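Local atomic coordinates of putidaredoxin reductase (Pseudomonas putida, PDB entry 1Q1R), a protein that probably passes electrons from NADH through its bound FAD to the iron-sulfur protein putidaredoxin, which supplies the cytochrome P450cam monooxygenase. Residues V188-H201 with Q333-Y347. Sequence-based numbering, arbitrary orientation.
Sequences VTAPPVSAFYEHLH and QYEIGLKMVGLSEGY
Helix 191-201 lies over strand 336-342 in a nearly antiparallel sense, at 155°, with 13.5 Å between the two axes, a separation spanned by the longer side chains. His201 shows how one ring can fasten two neighbours at once. Its NE2 donates to Gln333 OE1 at 2.8 Å, fairly straight and with the acceptor close to the imidazole plane. On the other nitrogen, ND1 makes a weak, bent bond of 2.8 Å to Tyr334 OH. Tyr334 also turns its ring edge toward the imidazole face, an offset edge-to-face pair with centroids 4.8 Å apart. With CG anti to the carbonyl carbon (chi1 -75°), the imidazole of His201 swings from the helix flank to the type I' turn of Gln333 to Ile336. A leucine in its place would probably leave Gln333 OE1 without its donor and the Tyr334 ring freer to turn. Leu200 CD1 abuts the edge of Tyr334, and its CD2 meets Ile336 CD1 tip to tip. In this glutathione reductase fold the helix leads into strand 207-209 of a parallel, Rossmann-type sheet, probably that of the NADH domain, while strand 336-342 lies in the antiparallel sheet of the C-terminal region; the contact packs one against the other. Midway, Tyr197 points its hydroxyl end at Leu338, and Leu338 CD1 lies at the ring edge, in plane, 3.6 Å from Tyr197 CE2; Phe196 CD2 lies over one face of the same ring. Just before the helix begins, Ser344 OG donates to Val188 O at 2.9 Å from above the carbonyl plane, and Tyr347 OH rests 3.5 Å from CA of Ala190, the N-cap residue.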
loop_
_atom_site.group_PDB
_atom_site.type_symbol
_atom_site.label_atom_id
_atom_site.label_comp_id
_atom_site.label_asym_id
_atom_site.label_seq_id
_atom_site.Cartn_x
_atom_site.Cartn_y
_atom_site.Cartn_z
ATOM N N VAL A 188 3.486 -13.382 -1.742
ATOM C CA VAL A 188 3.651 -12.653 -2.996
ATOM C C VAL A 188 4.927 -12.918 -3.790
ATOM O O VAL A 188 5.061 -12.446 -4.919
ATOM C CB VAL A 188 3.539 -11.135 -2.752
ATOM C CG1 VAL A 188 2.211 -10.821 -2.082
ATOM C CG2 VAL A 188 4.691 -10.659 -1.889
ATOM N N THR A 189 5.860 -13.671 -3.221
ATOM C CA THR A 189 7.099 -13.955 -3.931
ATOM C C THR A 189 7.451 -15.430 -3.929
ATOM O O THR A 189 6.887 -16.219 -3.172
ATOM C CB THR A 189 8.289 -13.195 -3.322
ATOM O OG1 THR A 189 8.598 -13.741 -2.034
ATOM C CG2 THR A 189 7.958 -11.719 -3.178
ATOM N N ALA A 190 8.395 -15.794 -4.789
ATOM C CA ALA A 190 8.853 -17.171 -4.880
ATOM C C ALA A 190 9.942 -17.341 -3.834
ATOM O O ALA A 190 10.604 -16.374 -3.455
ATOM C CB ALA A 190 9.404 -17.454 -6.276
ATOM N N PRO A 191 10.142 -18.575 -3.351
ATOM C CA PRO A 191 11.154 -18.888 -2.338
ATOM C C PRO A 191 12.519 -18.235 -2.553
ATOM O O PRO A 191 13.058 -17.604 -1.644
ATOM C CB PRO A 191 11.212 -20.410 -2.379
ATOM C CG PRO A 191 9.784 -20.768 -2.648
ATOM C CD PRO A 191 9.408 -19.793 -3.745
ATOM N N PRO A 192 13.099 -18.372 -3.757
ATOM C CA PRO A 192 14.411 -17.759 -3.992
ATOM C C PRO A 192 14.414 -16.240 -3.820
ATOM O O PRO A 192 15.460 -15.639 -3.583
ATOM C CB PRO A 192 14.749 -18.201 -5.417
ATOM C CG PRO A 192 13.401 -18.360 -6.051
ATOM C CD PRO A 192 12.609 -19.047 -4.972
ATOM N N VAL A 193 13.243 -15.625 -3.942
ATOM C CA VAL A 193 13.128 -14.183 -3.775
ATOM C C VAL A 193 13.094 -13.875 -2.274
ATOM O O VAL A 193 13.671 -12.888 -1.823
ATOM C CB VAL A 193 11.851 -13.644 -4.459
ATOM C CG1 VAL A 193 11.655 -12.174 -4.129
ATOM C CG2 VAL A 193 11.965 -13.827 -5.966
ATOM N N SER A 194 12.418 -14.729 -1.509
ATOM C CA SER A 194 12.344 -14.561 -0.059
ATOM C C SER A 194 13.759 -14.741 0.469
ATOM O O SER A 194 14.212 -14.013 1.350
ATOM C CB SER A 194 11.437 -15.623 0.567
ATOM O OG SER A 194 10.088 -15.444 0.177
ATOM N N ALA A 195 14.454 -15.721 -0.094
ATOM C CA ALA A 195 15.823 -16.016 0.295
ATOM C C ALA A 195 16.692 -14.784 0.095
ATOM O O ALA A 195 17.539 -14.469 0.930
ATOM C CB ALA A 195 16.361 -17.180 -0.533
ATOM N N PHE A 196 16.488 -14.089 -1.021
ATOM C CA PHE A 196 17.260 -12.884 -1.303
ATOM C C PHE A 196 17.062 -11.855 -0.184
ATOM O O PHE A 196 18.034 -11.344 0.379
ATOM C CB PHE A 196 16.832 -12.279 -2.640
ATOM C CG PHE A 196 17.287 -10.863 -2.831
ATOM C CD1 PHE A 196 18.626 -10.574 -3.090
ATOM C CD2 PHE A 196 16.384 -9.812 -2.709
ATOM C CE1 PHE A 196 19.059 -9.249 -3.224
ATOM C CE2 PHE A 196 16.800 -8.491 -2.839
ATOM C CZ PHE A 196 18.141 -8.208 -3.096
ATOM N N TYR A 197 15.803 -11.554 0.135
ATOM C CA TYR A 197 15.503 -10.580 1.185
ATOM C C TYR A 197 16.018 -11.007 2.557
ATOM O O TYR A 197 16.631 -10.218 3.273
ATOM C CB TYR A 197 13.998 -10.319 1.270
ATOM C CG TYR A 197 13.466 -9.440 0.165
ATOM C CD1 TYR A 197 12.715 -9.976 -0.882
ATOM C CD2 TYR A 197 13.711 -8.068 0.162
ATOM C CE1 TYR A 197 12.220 -9.164 -1.902
ATOM C CE2 TYR A 197 13.222 -7.248 -0.855
ATOM C CZ TYR A 197 12.478 -7.803 -1.881
ATOM O OH TYR A 197 11.980 -6.996 -2.879
ATOM N N GLU A 198 15.769 -12.258 2.926
ATOM C CA GLU A 198 16.228 -12.752 4.216
ATOM C C GLU A 198 17.745 -12.637 4.342
ATOM O O GLU A 198 18.259 -12.178 5.367
ATOM C CB GLU A 198 15.745 -14.193 4.417
ATOM C CG GLU A 198 14.245 -14.258 4.719
ATOM C CD GLU A 198 13.696 -15.670 4.793
ATOM O OE1 GLU A 198 14.439 -16.577 5.222
ATOM O OE2 GLU A 198 12.515 -15.870 4.438
ATOM N N HIS A 199 18.469 -13.020 3.296
ATOM C CA HIS A 199 19.925 -12.925 3.328
ATOM C C HIS A 199 20.363 -11.460 3.310
ATOM O O HIS A 199 21.315 -11.067 3.983
ATOM C CB HIS A 199 20.536 -13.672 2.136
ATOM C CG HIS A 199 22.025 -13.551 2.044
ATOM N ND1 HIS A 199 22.650 -12.587 1.281
ATOM C CD2 HIS A 199 23.016 -14.250 2.649
ATOM C CE1 HIS A 199 23.958 -12.697 1.419
ATOM N NE2 HIS A 199 24.208 -13.697 2.245
ATOM N N LEU A 200 19.656 -10.651 2.533
ATOM C CA LEU A 200 19.969 -9.235 2.425
ATOM C C LEU A 200 19.931 -8.577 3.813
ATOM O O LEU A 200 20.894 -7.933 4.237
ATOM C CB LEU A 200 18.957 -8.588 1.475
ATOM C CG LEU A 200 19.105 -7.176 0.898
ATOM C CD1 LEU A 200 18.104 -6.279 1.569
ATOM C CD2 LEU A 200 20.526 -6.660 1.039
ATOM N N HIS A 201 18.823 -8.768 4.520
ATOM C CA HIS A 201 18.640 -8.199 5.848
ATOM C C HIS A 201 19.550 -8.800 6.920
ATOM O O HIS A 201 20.150 -8.066 7.706
ATOM C CB HIS A 201 17.174 -8.336 6.257
ATOM C CG HIS A 201 16.269 -7.358 5.572
ATOM N ND1 HIS A 201 16.014 -6.101 6.078
ATOM C CD2 HIS A 201 15.585 -7.439 4.407
ATOM C CE1 HIS A 201 15.209 -5.453 5.255
ATOM N NE2 HIS A 201 14.935 -6.242 4.232
ATOM N N GLN A 333 14.632 -0.447 0.243
ATOM C CA GLN A 333 15.302 -1.093 1.361
ATOM C C GLN A 333 16.802 -1.016 1.098
ATOM O O GLN A 333 17.272 -1.446 0.045
ATOM C CB GLN A 333 14.854 -2.552 1.467
ATOM C CG GLN A 333 13.366 -2.731 1.761
ATOM C CD GLN A 333 12.927 -4.179 1.644
ATOM O OE1 GLN A 333 13.630 -5.090 2.085
ATOM N NE2 GLN A 333 11.754 -4.398 1.062
ATOM N N TYR A 334 17.545 -0.457 2.048
ATOM C CA TYR A 334 18.989 -0.315 1.912
ATOM C C TYR A 334 19.365 0.281 0.555
ATOM O O TYR A 334 20.241 -0.234 -0.138
ATOM C CB TYR A 334 19.681 -1.671 2.086
ATOM C CG TYR A 334 19.282 -2.408 3.343
ATOM C CD1 TYR A 334 18.537 -3.586 3.276
ATOM C CD2 TYR A 334 19.639 -1.925 4.600
ATOM C CE1 TYR A 334 18.158 -4.267 4.436
ATOM C CE2 TYR A 334 19.262 -2.595 5.764
ATOM C CZ TYR A 334 18.525 -3.764 5.674
ATOM O OH TYR A 334 18.166 -4.433 6.823
ATOM N N GLU A 335 18.691 1.361 0.179
ATOM C CA GLU A 335 18.958 2.052 -1.085
ATOM C C GLU A 335 18.819 1.176 -2.329
ATOM O O GLU A 335 19.329 1.525 -3.393
ATOM C CB GLU A 335 20.360 2.675 -1.066
ATOM C CG GLU A 335 20.549 3.783 -0.036
ATOM C CD GLU A 335 21.980 4.293 0.014
ATOM O OE1 GLU A 335 22.468 4.821 -1.008
ATOM O OE2 GLU A 335 22.623 4.161 1.078
ATOM N N ILE A 336 18.141 0.042 -2.195
ATOM C CA ILE A 336 17.934 -0.859 -3.323
ATOM C C ILE A 336 16.618 -0.511 -4.016
ATOM O O ILE A 336 15.586 -0.362 -3.366
ATOM C CB ILE A 336 17.881 -2.327 -2.859
ATOM C CG1 ILE A 336 19.247 -2.747 -2.320
ATOM C CG2 ILE A 336 17.449 -3.226 -4.009
ATOM C CD1 ILE A 336 19.276 -4.158 -1.772
ATOM N N GLY A 337 16.665 -0.370 -5.337
ATOM C CA GLY A 337 15.466 -0.041 -6.085
ATOM C C GLY A 337 14.622 -1.266 -6.372
ATOM O O GLY A 337 14.880 -2.009 -7.320
ATOM N N LEU A 338 13.608 -1.482 -5.543
ATOM C CA LEU A 338 12.717 -2.621 -5.705
ATOM C C LEU A 338 11.420 -2.176 -6.370
ATOM O O LEU A 338 10.676 -1.368 -5.814
ATOM C CB LEU A 338 12.420 -3.234 -4.337
ATOM C CG LEU A 338 13.679 -3.618 -3.545
ATOM C CD1 LEU A 338 13.344 -3.856 -2.079
ATOM C CD2 LEU A 338 14.296 -4.853 -4.171
ATOM N N LYS A 339 11.160 -2.690 -7.569
ATOM C CA LYS A 339 9.944 -2.341 -8.294
ATOM C C LYS A 339 9.251 -3.611 -8.765
ATOM O O LYS A 339 9.855 -4.461 -9.422
ATOM C CB LYS A 339 10.272 -1.430 -9.479
ATOM C CG LYS A 339 11.048 -0.184 -9.075
ATOM C CD LYS A 339 11.176 0.814 -10.215
ATOM C CE LYS A 339 9.859 1.531 -10.478
ATOM N NZ LYS A 339 9.985 2.552 -11.566
ATOM N N MET A 340 7.977 -3.733 -8.416
ATOM C CA MET A 340 7.194 -4.906 -8.762
ATOM C C MET A 340 6.022 -4.552 -9.672
ATOM O O MET A 340 5.316 -3.571 -9.433
ATOM C CB MET A 340 6.657 -5.556 -7.480
ATOM C CG MET A 340 7.718 -5.990 -6.450
ATOM S SD MET A 340 8.758 -4.686 -5.695
ATOM C CE MET A 340 10.415 -5.315 -6.110
ATOM N N VAL A 341 5.820 -5.348 -10.720
ATOM C CA VAL A 341 4.705 -5.130 -11.638
ATOM C C VAL A 341 3.903 -6.417 -11.813
ATOM O O VAL A 341 4.471 -7.504 -11.915
ATOM C CB VAL A 341 5.182 -4.639 -13.030
ATOM C CG1 VAL A 341 6.171 -5.623 -13.631
ATOM C CG2 VAL A 341 3.984 -4.464 -13.950
ATOM N N GLY A 342 2.580 -6.282 -11.830
ATOM C CA GLY A 342 1.711 -7.432 -11.994
ATOM C C GLY A 342 1.410 -8.152 -10.697
ATOM O O GLY A 342 1.912 -7.781 -9.633
ATOM N N LEU A 343 0.583 -9.191 -10.793
ATOM C CA LEU A 343 0.197 -9.996 -9.643
ATOM C C LEU A 343 0.700 -11.415 -9.875
ATOM O O LEU A 343 0.344 -12.053 -10.863
ATOM C CB LEU A 343 -1.328 -9.987 -9.488
ATOM C CG LEU A 343 -1.926 -8.577 -9.403
ATOM C CD1 LEU A 343 -3.443 -8.652 -9.328
ATOM C CD2 LEU A 343 -1.357 -7.857 -8.182
ATOM N N SER A 344 1.528 -11.899 -8.956
ATOM C CA SER A 344 2.129 -13.228 -9.049
ATOM C C SER A 344 1.216 -14.413 -8.736
ATOM O O SER A 344 1.542 -15.559 -9.058
ATOM C CB SER A 344 3.347 -13.291 -8.130
ATOM O OG SER A 344 2.982 -12.998 -6.791
ATOM N N GLU A 345 0.079 -14.136 -8.111
ATOM C CA GLU A 345 -0.868 -15.180 -7.731
ATOM C C GLU A 345 -1.183 -16.167 -8.859
ATOM O O GLU A 345 -1.651 -15.780 -9.927
ATOM C CB GLU A 345 -2.156 -14.524 -7.220
ATOM C CG GLU A 345 -3.088 -15.439 -6.446
ATOM C CD GLU A 345 -4.094 -16.139 -7.334
ATOM O OE1 GLU A 345 -3.674 -16.927 -8.208
ATOM O OE2 GLU A 345 -5.309 -15.897 -7.157
ATOM N N GLY A 346 -0.911 -17.448 -8.614
ATOM C CA GLY A 346 -1.194 -18.474 -9.603
ATOM C C GLY A 346 -0.046 -18.902 -10.502
ATOM O O GLY A 346 -0.256 -19.649 -11.461
ATOM N N TYR A 347 1.164 -18.442 -10.205
ATOM C CA TYR A 347 2.322 -18.794 -11.019
ATOM C C TYR A 347 2.728 -20.239 -10.753
ATOM O O TYR A 347 2.590 -20.732 -9.630
ATOM C CB TYR A 347 3.498 -17.857 -10.707
ATOM C CG TYR A 347 4.213 -18.162 -9.410
ATOM C CD1 TYR A 347 5.253 -19.087 -9.366
ATOM C CD2 TYR A 347 3.830 -17.545 -8.221
ATOM C CE1 TYR A 347 5.895 -19.392 -8.169
ATOM C CE2 TYR A 347 4.464 -17.844 -7.018
ATOM C CZ TYR A 347 5.494 -18.768 -7.001
ATOM O OH TYR A 347 6.111 -19.079 -5.812
#